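Local coordinates for uncharacterized protein (Cricetid herpesvirus 2, PDB 4ZKQ) that binds chemokines and probably acts as a viral decoy receptor that keeps them from their host receptors, at residues 22-32 with 48-59; 345-353 with 361-369. One frame throughout, in Å; residues are numbered along the deposited sequence.

Interaction 1. Residues 22-32 with 48-59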
loop_
_atom_site.group_PDB
_atom_site.type_symbol
_atom_site.label_atom_id
_atom_site.label_comp_id
_atom_site.label_asym_id
_atom_site.label_seq_id
_atom_site.Cartn_x
_atom_site.Cartn_y
_atom_site.Cartn_z
ATOM N N LEU A 22 7.135 -12.091 -1.127
ATOM C CA LEU A 22 6.857 -10.899 -1.921
ATOM C C LEU A 22 8.140 -10.130 -2.150
ATOM O O LEU A 22 9.027 -10.139 -1.300
ATOM C CB LEU A 22 5.841 -9.982 -1.229
ATOM C CG LEU A 22 4.509 -10.586 -0.784
ATOM C CD1 LEU A 22 3.718 -9.551 -0.015
ATOM C CD2 LEU A 22 3.704 -11.096 -1.964
ATOM N N THR A 23 8.232 -9.456 -3.292
ATOM C CA THR A 23 9.358 -8.569 -3.562
ATOM C C THR A 23 8.833 -7.299 -4.206
ATOM O O THR A 23 7.688 -7.252 -4.667
ATOM C CB THR A 23 10.416 -9.222 -4.487
ATOM O OG1 THR A 23 9.826 -9.537 -5.751
ATOM C CG2 THR A 23 10.980 -10.499 -3.865
ATOM N N GLN A 24 9.667 -6.270 -4.248
ATOM C CA GLN A 24 9.251 -5.020 -4.861
ATOM C C GLN A 24 10.337 -4.410 -5.734
ATOM O O GLN A 24 11.530 -4.596 -5.479
ATOM C CB GLN A 24 8.819 -4.022 -3.786
ATOM C CG GLN A 24 9.923 -3.611 -2.810
ATOM C CD GLN A 24 9.470 -2.536 -1.847
ATOM O OE1 GLN A 24 8.376 -2.606 -1.294
ATOM N NE2 GLN A 24 10.310 -1.526 -1.647
ATOM N N ASP A 25 9.893 -3.724 -6.783
ATOM C CA ASP A 25 10.734 -2.843 -7.588
ATOM C C ASP A 25 10.312 -1.409 -7.352
ATOM O O ASP A 25 9.111 -1.125 -7.291
ATOM C CB ASP A 25 10.603 -3.136 -9.083
ATOM C CG ASP A 25 11.162 -4.489 -9.476
ATOM O OD1 ASP A 25 12.043 -5.006 -8.762
ATOM O OD2 ASP A 25 10.718 -5.025 -10.511
ATOM N N ILE A 26 11.281 -0.504 -7.246
ATOM C CA ILE A 26 10.995 0.920 -7.399
ATOM C C ILE A 26 11.084 1.248 -8.885
ATOM O O ILE A 26 12.046 0.873 -9.553
ATOM C CB ILE A 26 11.974 1.811 -6.613
ATOM C CG1 ILE A 26 12.136 1.294 -5.185
ATOM C CG2 ILE A 26 11.503 3.274 -6.628
ATOM C CD1 ILE A 26 10.829 1.180 -4.421
ATOM N N LEU A 27 10.082 1.943 -9.401
ATOM C CA LEU A 27 10.021 2.217 -10.830
ATOM C C LEU A 27 10.430 3.659 -11.088
ATOM O O LEU A 27 10.534 4.461 -10.162
ATOM C CB LEU A 27 8.615 1.937 -11.367
ATOM C CG LEU A 27 8.131 0.499 -11.123
ATOM C CD1 LEU A 27 6.632 0.347 -11.395
ATOM C CD2 LEU A 27 8.913 -0.508 -11.948
ATOM N N PHE A 28 10.668 3.977 -12.354
ATOM C CA PHE A 28 11.051 5.326 -12.745
ATOM C C PHE A 28 10.186 5.766 -13.917
ATOM O O PHE A 28 10.604 5.680 -15.068
ATOM C CB PHE A 28 12.544 5.359 -13.113
ATOM C CG PHE A 28 13.149 6.742 -13.171
ATOM C CD1 PHE A 28 12.525 7.833 -12.588
ATOM C CD2 PHE A 28 14.356 6.942 -13.820
ATOM C CE1 PHE A 28 13.097 9.092 -12.648
ATOM C CE2 PHE A 28 14.927 8.199 -13.883
ATOM C CZ PHE A 28 14.296 9.271 -13.299
ATOM N N ARG A 29 8.969 6.226 -13.645
ATOM C CA ARG A 29 8.076 6.551 -14.743
ATOM C C ARG A 29 8.457 7.902 -15.346
ATOM O O ARG A 29 9.010 8.780 -14.680
ATOM C CB ARG A 29 6.611 6.544 -14.304
ATOM C CG ARG A 29 6.227 7.537 -13.255
ATOM C CD ARG A 29 4.742 7.374 -12.989
ATOM N NE ARG A 29 4.323 7.904 -11.696
ATOM C CZ ARG A 29 3.237 8.646 -11.484
ATOM N NH1 ARG A 29 2.431 9.006 -12.481
ATOM N NH2 ARG A 29 2.959 9.039 -10.253
ATOM N N LYS A 30 8.163 8.030 -16.633
ATOM C CA LYS A 30 8.546 9.182 -17.434
ATOM C C LYS A 30 7.793 10.438 -17.010
ATOM O O LYS A 30 8.365 11.527 -16.960
ATOM C CB LYS A 30 8.277 8.856 -18.908
ATOM C CG LYS A 30 8.785 9.849 -19.924
ATOM C CD LYS A 30 8.764 9.227 -21.321
ATOM C CE LYS A 30 7.357 8.811 -21.739
ATOM N NZ LYS A 30 7.302 8.311 -23.143
ATOM N N ASP A 31 6.512 10.269 -16.692
ATOM C CA ASP A 31 5.619 11.380 -16.367
ATOM C C ASP A 31 4.939 11.177 -15.019
ATOM O O ASP A 31 3.956 10.440 -14.898
ATOM C CB ASP A 31 4.563 11.539 -17.463
ATOM C CG ASP A 31 3.628 12.715 -17.219
ATOM O OD1 ASP A 31 3.844 13.495 -16.269
ATOM O OD2 ASP A 31 2.672 12.862 -18.000
ATOM N N ARG A 32 5.452 11.858 -14.007
ATOM C CA ARG A 32 4.935 11.704 -12.656
ATOM C C ARG A 32 3.601 12.418 -12.446
ATOM O O ARG A 32 3.050 12.395 -11.344
ATOM C CB ARG A 32 5.966 12.199 -11.651
ATOM C CG ARG A 32 7.131 11.243 -11.487
ATOM C CD ARG A 32 8.245 11.863 -10.673
ATOM N NE ARG A 32 8.847 13.004 -11.357
ATOM C CZ ARG A 32 9.864 12.925 -12.210
ATOM N NH1 ARG A 32 10.421 11.754 -12.501
ATOM N NH2 ARG A 32 10.331 14.031 -12.776
ATOM N N ILE A 48 0.972 0.219 -15.589
ATOM C CA ILE A 48 2.075 0.217 -14.640
ATOM C C ILE A 48 3.182 1.171 -15.110
ATOM O O ILE A 48 3.666 2.015 -14.345
ATOM C CB ILE A 48 2.648 -1.199 -14.449
ATOM C CG1 ILE A 48 1.595 -2.084 -13.772
ATOM C CG2 ILE A 48 3.934 -1.154 -13.615
ATOM C CD1 ILE A 48 1.897 -3.547 -13.826
ATOM N N THR A 49 3.570 1.034 -16.373
ATOM C CA THR A 49 4.588 1.902 -16.969
ATOM C C THR A 49 4.278 3.378 -16.776
ATOM O O THR A 49 5.163 4.176 -16.477
ATOM C CB THR A 49 4.727 1.629 -18.480
ATOM O OG1 THR A 49 5.359 0.363 -18.663
ATOM C CG2 THR A 49 5.556 2.717 -19.183
ATOM N N GLN A 50 3.018 3.746 -16.953
ATOM C CA GLN A 50 2.668 5.157 -16.952
ATOM C C GLN A 50 2.383 5.748 -15.568
ATOM O O GLN A 50 2.620 6.935 -15.372
ATOM C CB GLN A 50 1.457 5.388 -17.852
ATOM C CG GLN A 50 1.751 5.141 -19.330
ATOM C CD GLN A 50 0.536 5.375 -20.213
ATOM O OE1 GLN A 50 -0.419 6.039 -19.815
ATOM N NE2 GLN A 50 0.564 4.811 -21.416
ATOM N N THR A 51 1.883 4.950 -14.618
ATOM C CA THR A 51 1.322 5.523 -13.381
ATOM C C THR A 51 1.846 4.949 -12.058
ATOM O O THR A 51 1.505 5.467 -10.994
ATOM C CB THR A 51 -0.222 5.382 -13.374
ATOM O OG1 THR A 51 -0.595 4.002 -13.265
ATOM C CG2 THR A 51 -0.813 5.978 -14.656
ATOM N N CYS A 52 2.673 3.909 -12.113
ATOM C CA CYS A 52 3.233 3.314 -10.898
ATOM C C CYS A 52 4.630 3.832 -10.578
ATOM O O CYS A 52 5.466 3.954 -11.465
ATOM C CB CYS A 52 3.274 1.790 -11.037
ATOM S SG CYS A 52 1.635 0.993 -11.063
ATOM N N ASP A 53 4.879 4.108 -9.297
ATOM C CA ASP A 53 6.196 4.538 -8.830
ATOM C C ASP A 53 6.900 3.396 -8.114
ATOM O O ASP A 53 8.116 3.411 -7.933
ATOM C CB ASP A 53 6.057 5.761 -7.916
ATOM C CG ASP A 53 5.439 6.944 -8.634
ATOM O OD1 ASP A 53 6.090 7.452 -9.571
ATOM O OD2 ASP A 53 4.302 7.349 -8.291
ATOM N N LYS A 54 6.124 2.384 -7.751
ATOM C CA LYS A 54 6.638 1.230 -7.048
ATOM C C LYS A 54 5.696 0.065 -7.313
ATOM O O LYS A 54 4.495 0.274 -7.479
ATOM C CB LYS A 54 6.748 1.545 -5.554
ATOM C CG LYS A 54 6.708 0.354 -4.626
ATOM C CD LYS A 54 6.903 0.795 -3.178
ATOM C CE LYS A 54 6.398 -0.251 -2.219
ATOM N NZ LYS A 54 6.830 0.011 -0.826
ATOM N N ILE A 55 6.229 -1.153 -7.362
ATOM C CA ILE A 55 5.378 -2.316 -7.560
ATOM C C ILE A 55 5.833 -3.512 -6.719
ATOM O O ILE A 55 7.021 -3.802 -6.606
ATOM C CB ILE A 55 5.312 -2.702 -9.046
ATOM C CG1 ILE A 55 4.240 -3.777 -9.267
ATOM C CG2 ILE A 55 6.678 -3.144 -9.562
ATOM C CD1 ILE A 55 3.845 -3.931 -10.715
ATOM N N THR A 56 4.854 -4.172 -6.112
ATOM C CA THR A 56 5.075 -5.363 -5.305
ATOM C C THR A 56 4.505 -6.544 -6.070
ATOM O O THR A 56 3.408 -6.453 -6.609
ATOM C CB THR A 56 4.404 -5.245 -3.926
ATOM O OG1 THR A 56 5.087 -4.254 -3.142
ATOM C CG2 THR A 56 4.422 -6.585 -3.162
ATOM N N TYR A 57 5.269 -7.630 -6.146
ATOM C CA TYR A 57 4.834 -8.837 -6.837
ATOM C C TYR A 57 4.382 -9.893 -5.829
ATOM O O TYR A 57 4.998 -10.056 -4.774
ATOM C CB TYR A 57 5.963 -9.404 -7.701
ATOM C CG TYR A 57 6.591 -8.412 -8.637
ATOM C CD1 TYR A 57 6.030 -8.151 -9.883
ATOM C CD2 TYR A 57 7.756 -7.738 -8.288
ATOM C CE1 TYR A 57 6.609 -7.241 -10.749
ATOM C CE2 TYR A 57 8.337 -6.828 -9.147
ATOM C CZ TYR A 57 7.761 -6.584 -10.376
ATOM O OH TYR A 57 8.342 -5.682 -11.241
ATOM N N GLY A 58 3.307 -10.602 -6.144
ATOM C CA GLY A 58 2.834 -11.664 -5.269
ATOM C C GLY A 58 1.922 -12.658 -5.962
ATOM O O GLY A 58 1.629 -12.526 -7.146
ATOM N N PRO A 59 1.481 -13.685 -5.221
ATOM C CA PRO A 59 0.617 -14.738 -5.746
ATOM C C PRO A 59 -0.863 -14.409 -5.592
ATOM O O PRO A 59 -1.276 -13.986 -4.514
ATOM C CB PRO A 59 0.989 -15.942 -4.875
ATOM C CG PRO A 59 1.262 -15.327 -3.540
ATOM C CD PRO A 59 1.862 -13.948 -3.823
HETATM O O HOH W 1 8.579 6.812 -10.663
HETATM O O HOH W 2 4.694 8.096 -17.123
#
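Arg29 and Asp53 meet in a side-on, two-pronged salt bridge. Arg29 NE reaches Asp53 OD1 at 2.8 Å in an almost straight bond that keeps to the guanidinium plane but comes from above the carboxylate plane. Arg29 NH2 takes the syn lone pair of Asp53 OD2 at 2.9 Å. The two planes stand 49° apart. Arg29 starts with CG wedged between backbone N and carbonyl carbon (chi1 62°) and then runs extended to NE, which carries the guanidinium to the C-terminal end of helix 44-51. There Thr51 O lies over one face and Arg32 CA over the opposite one. Water 1 links Asp53 OD1 to Leu27 O and Arg29 N. Asp53 OD2 also accepts a bond from Gly175 N, so the buried carboxylate is well satisfied.

Leu27 CD1 fits among Ile48 CG2, Cys52 CB and Ile55 CG2, with Cys52 CB nearest at 3.7 Å. Further along, Tyr57 OH donates to Asp25 OD2 at 2.6 Å, from above the carboxylate plane; Asp25 sits at the ring edge, its carboxylate 74° from the ring plane. On the sheet face opposite Asp25 and Tyr57, Lys54 NZ makes a weak bond to Gln24 OE1. The salt bridges of Lys54 NZ are to Glu384 and Asp78, while Lys215 also bonds to Gln24 OE1.

The backbones pair antiparallel; Asp25 N to Ile55 O and Ile55 N to Asp25 O are both 2.9 Å. Strand 23-26 lies at one edge of a mixed sheet. Strand 54-59 lies between it and strand 175-181, to which the Cys52-Cys177 disulfide adds a covalent tie.

Interaction 2. Residues 345-353 with 361-369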
loop_
_atom_site.group_PDB
_atom_site.type_symbol
_atom_site.label_atom_id
_atom_site.label_comp_id
_atom_site.label_asym_id
_atom_site.label_seq_id
_atom_site.Cartn_x
_atom_site.Cartn_y
_atom_site.Cartn_z
ATOM N N SER A 345 2.643 18.291 -7.689
ATOM C CA SER A 345 3.069 19.631 -8.096
ATOM C C SER A 345 3.892 20.340 -7.016
ATOM O O SER A 345 4.992 20.825 -7.284
ATOM C CB SER A 345 1.847 20.483 -8.462
ATOM O OG SER A 345 2.223 21.813 -8.751
ATOM N N LYS A 346 3.359 20.387 -5.799
ATOM C CA LYS A 346 3.986 21.159 -4.734
ATOM C C LYS A 346 3.995 20.411 -3.401
ATOM O O LYS A 346 3.014 19.754 -3.051
ATOM C CB LYS A 346 3.259 22.493 -4.575
ATOM C CG LYS A 346 1.810 22.336 -4.132
ATOM C CD LYS A 346 1.078 23.663 -4.121
ATOM C CE LYS A 346 -0.369 23.487 -3.688
ATOM N NZ LYS A 346 -0.480 22.894 -2.325
ATOM N N CYS A 347 5.094 20.517 -2.660
ATOM C CA CYS A 347 5.158 19.974 -1.307
ATOM C C CYS A 347 5.593 21.071 -0.356
ATOM O O CYS A 347 6.783 21.325 -0.179
ATOM C CB CYS A 347 6.120 18.790 -1.220
ATOM S SG CYS A 347 6.275 18.115 0.452
ATOM N N TYR A 348 4.618 21.719 0.265
ATOM C CA TYR A 348 4.903 22.859 1.119
ATOM C C TYR A 348 5.534 22.478 2.461
ATOM O O TYR A 348 6.474 23.138 2.902
ATOM C CB TYR A 348 3.620 23.660 1.352
ATOM C CG TYR A 348 3.171 24.457 0.143
ATOM C CD1 TYR A 348 4.083 25.171 -0.625
ATOM C CD2 TYR A 348 1.835 24.491 -0.232
ATOM C CE1 TYR A 348 3.680 25.897 -1.726
ATOM C CE2 TYR A 348 1.422 25.216 -1.333
ATOM C CZ TYR A 348 2.349 25.917 -2.077
ATOM O OH TYR A 348 1.944 26.639 -3.176
ATOM N N PRO A 349 5.033 21.412 3.114
ATOM C CA PRO A 349 5.554 21.089 4.450
ATOM C C PRO A 349 6.977 20.531 4.476
ATOM O O PRO A 349 7.672 20.725 5.474
ATOM C CB PRO A 349 4.576 20.024 4.964
ATOM C CG PRO A 349 3.402 20.077 4.069
ATOM C CD PRO A 349 3.908 20.538 2.747
ATOM N N PHE A 350 7.406 19.853 3.414
ATOM C CA PHE A 350 8.656 19.099 3.472
ATOM C C PHE A 350 9.617 19.397 2.336
ATOM O O PHE A 350 9.207 19.614 1.196
ATOM C CB PHE A 350 8.357 17.602 3.475
ATOM C CG PHE A 350 7.327 17.189 4.492
ATOM C CD1 PHE A 350 7.612 17.237 5.843
ATOM C CD2 PHE A 350 6.083 16.732 4.093
ATOM C CE1 PHE A 350 6.672 16.845 6.781
ATOM C CE2 PHE A 350 5.138 16.339 5.023
ATOM C CZ PHE A 350 5.435 16.394 6.371
ATOM N N ARG A 351 10.903 19.389 2.668
ATOM C CA ARG A 351 11.961 19.418 1.670
ATOM C C ARG A 351 12.935 18.304 1.979
ATOM O O ARG A 351 13.340 18.110 3.125
ATOM C CB ARG A 351 12.686 20.766 1.644
ATOM C CG ARG A 351 13.763 20.857 0.560
ATOM C CD ARG A 351 14.624 22.116 0.677
ATOM N NE ARG A 351 13.823 23.341 0.746
ATOM C CZ ARG A 351 13.632 24.067 1.845
ATOM N NH1 ARG A 351 14.188 23.719 3.003
ATOM N NH2 ARG A 351 12.882 25.159 1.787
ATOM N N LEU A 352 13.307 17.567 0.941
ATOM C CA LEU A 352 14.210 16.446 1.084
ATOM C C LEU A 352 15.395 16.659 0.157
ATOM O O LEU A 352 15.223 16.937 -1.028
ATOM C CB LEU A 352 13.484 15.139 0.762
ATOM C CG LEU A 352 14.203 13.830 1.061
ATOM C CD1 LEU A 352 14.337 13.632 2.553
ATOM C CD2 LEU A 352 13.442 12.668 0.440
ATOM N N THR A 353 16.596 16.545 0.709
ATOM C CA THR A 353 17.812 16.717 -0.072
ATOM C C THR A 353 18.833 15.682 0.339
ATOM O O THR A 353 18.850 15.235 1.487
ATOM C CB THR A 353 18.406 18.132 0.102
ATOM O OG1 THR A 353 18.694 18.367 1.483
ATOM C CG2 THR A 353 17.429 19.187 -0.383
ATOM N N VAL A 361 21.289 12.535 4.271
ATOM C CA VAL A 361 19.982 13.049 3.910
ATOM C C VAL A 361 19.654 14.195 4.838
ATOM O O VAL A 361 20.005 14.164 6.018
ATOM C CB VAL A 361 18.887 11.970 4.012
ATOM C CG1 VAL A 361 17.509 12.561 3.733
ATOM C CG2 VAL A 361 19.169 10.846 3.051
ATOM N N ARG A 362 18.981 15.199 4.295
ATOM C CA ARG A 362 18.425 16.269 5.098
ATOM C C ARG A 362 16.931 16.399 4.828
ATOM O O ARG A 362 16.499 16.562 3.682
ATOM C CB ARG A 362 19.143 17.592 4.819
ATOM C CG ARG A 362 18.517 18.789 5.519
ATOM C CD ARG A 362 19.359 20.049 5.357
ATOM N NE ARG A 362 18.634 21.250 5.769
ATOM C CZ ARG A 362 19.204 22.430 6.006
ATOM N NH1 ARG A 362 20.516 22.582 5.885
ATOM N NH2 ARG A 362 18.460 23.466 6.375
ATOM N N LEU A 363 16.157 16.303 5.903
ATOM C CA LEU A 363 14.724 16.553 5.875
ATOM C C LEU A 363 14.399 17.870 6.561
ATOM O O LEU A 363 14.688 18.042 7.746
ATOM C CB LEU A 363 13.965 15.417 6.565
ATOM C CG LEU A 363 12.452 15.598 6.700
ATOM C CD1 LEU A 363 11.773 15.580 5.343
ATOM C CD2 LEU A 363 11.871 14.524 7.601
ATOM N N ASP A 364 13.792 18.790 5.818
ATOM C CA ASP A 364 13.312 20.043 6.384
ATOM C C ASP A 364 11.812 19.976 6.566
ATOM O O ASP A 364 11.083 19.597 5.649
ATOM C CB ASP A 364 13.679 21.228 5.493
ATOM C CG ASP A 364 15.166 21.359 5.289
ATOM O OD1 ASP A 364 15.915 21.219 6.278
ATOM O OD2 ASP A 364 15.589 21.591 4.137
ATOM N N VAL A 365 11.365 20.328 7.765
ATOM C CA VAL A 365 9.952 20.373 8.085
ATOM C C VAL A 365 9.542 21.806 8.382
ATOM O O VAL A 365 9.987 22.386 9.371
ATOM C CB VAL A 365 9.619 19.494 9.303
ATOM C CG1 VAL A 365 8.130 19.502 9.567
ATOM C CG2 VAL A 365 10.120 18.073 9.094
ATOM N N ARG A 366 8.698 22.377 7.531
ATOM C CA ARG A 366 8.205 23.729 7.759
ATOM C C ARG A 366 7.225 23.710 8.926
ATOM O O ARG A 366 6.371 22.824 9.016
ATOM C CB ARG A 366 7.537 24.290 6.499
ATOM C CG ARG A 366 7.227 25.778 6.571
ATOM C CD ARG A 366 6.375 26.234 5.396
ATOM N NE ARG A 366 5.261 27.068 5.845
ATOM C CZ ARG A 366 5.254 28.400 5.856
ATOM N NH1 ARG A 366 6.301 29.091 5.426
ATOM N NH2 ARG A 366 4.184 29.047 6.295
ATOM N N VAL A 367 7.367 24.679 9.827
ATOM C CA VAL A 367 6.510 24.778 11.003
ATOM C C VAL A 367 6.138 26.235 11.271
ATOM O O VAL A 367 6.768 27.149 10.741
ATOM C CB VAL A 367 7.195 24.187 12.256
ATOM C CG1 VAL A 367 7.464 22.700 12.069
ATOM C CG2 VAL A 367 8.490 24.929 12.561
ATOM N N GLU A 368 5.115 26.443 12.095
ATOM C CA GLU A 368 4.666 27.789 12.443
ATOM C C GLU A 368 5.451 28.356 13.630
ATOM O O GLU A 368 6.378 27.721 14.136
ATOM C CB GLU A 368 3.167 27.780 12.746
ATOM C CG GLU A 368 2.300 27.662 11.502
ATOM C CD GLU A 368 0.856 27.341 11.824
ATOM O OE1 GLU A 368 0.446 27.533 12.989
ATOM O OE2 GLU A 368 0.131 26.890 10.912
ATOM N N LYS A 369 5.071 29.555 14.064
ATOM C CA LYS A 369 5.845 30.323 15.038
ATOM C C LYS A 369 5.889 29.693 16.428
ATOM O O LYS A 369 6.965 29.410 16.956
ATOM C CB LYS A 369 5.293 31.740 15.131
HETATM O O HOH W 3 16.232 19.141 2.679
#
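Asp364 OD2 receives Arg351 NH1 at 2.8 Å, in the guanidinium plane but 45° out of the carboxylate plane, and has water 3 close by. Asp364 OD1 offers its syn lone pair to Arg362 NE, also at 2.8 Å, in a nearly straight bond within the guanidinium plane. Ser292 OG hydrogen-bonds to the same OD1. The two arginines thus flank one acid in a salt-bridge network, which would probably favour its charged form. Arg351 leaves the backbone with CG opposite N (chi1 -177°), then bends at chi3 (-52°) to bring NH1 across to Asp364. Arg362 stays extended to NE and reaches its acid two residues along the same strand. Water 3 also sits 2.8 Å from Thr353 OG1 and lies close to Arg362 O.

These groups lie on one face of a beta hairpin formed by strands 350-355 and 360-366. Arg351 with Asp364, and Thr353 with Arg362, are hydrogen-bonded pairs of this hairpin. Arg362 N donates to Thr353 O at 2.8 Å. Arg366 N continues the pairing to Pro349 O.

The other face is apolar. Leu352 CD1 meets Val361 CG1 at 3.5 Å, the two side chains crossing at a slant. Phe350 and Val365 run alongside each other, with Phe350 CE1 4.1 Å from Val365 CG1. Pro349 CB covers the centre of one face of the Phe350 ring. Phe350 also touches Cys326 of strand 324-330 and Val379 of strand 378-384, while strand 290-296 flanks strand 360-366 on the side away from strand 350-355.

Overall arrangement
From the N terminus, the chain enters strand 23-26, passes through a loop and helix 44-51, and returns in strand 54-59. Interaction 1 closes this excursion at the margin of the first mixed sheet; 15 residues separate its two segments. Most of the chain then follows before residues 345-353 meet 361-369. Interaction 2 closes a much tighter turn, a hairpin in a four-stranded antiparallel sheet near the C-terminal end. The two contacts are in series; neither nests in nor crosses the other. The centres of interaction 1 and interaction 2 are about 25 Å apart, their nearest atoms about 7 Å. Strand 324-330 borders both: Val329 meets Asp53, while Cys326 is joined to Cys347 by a disulfide.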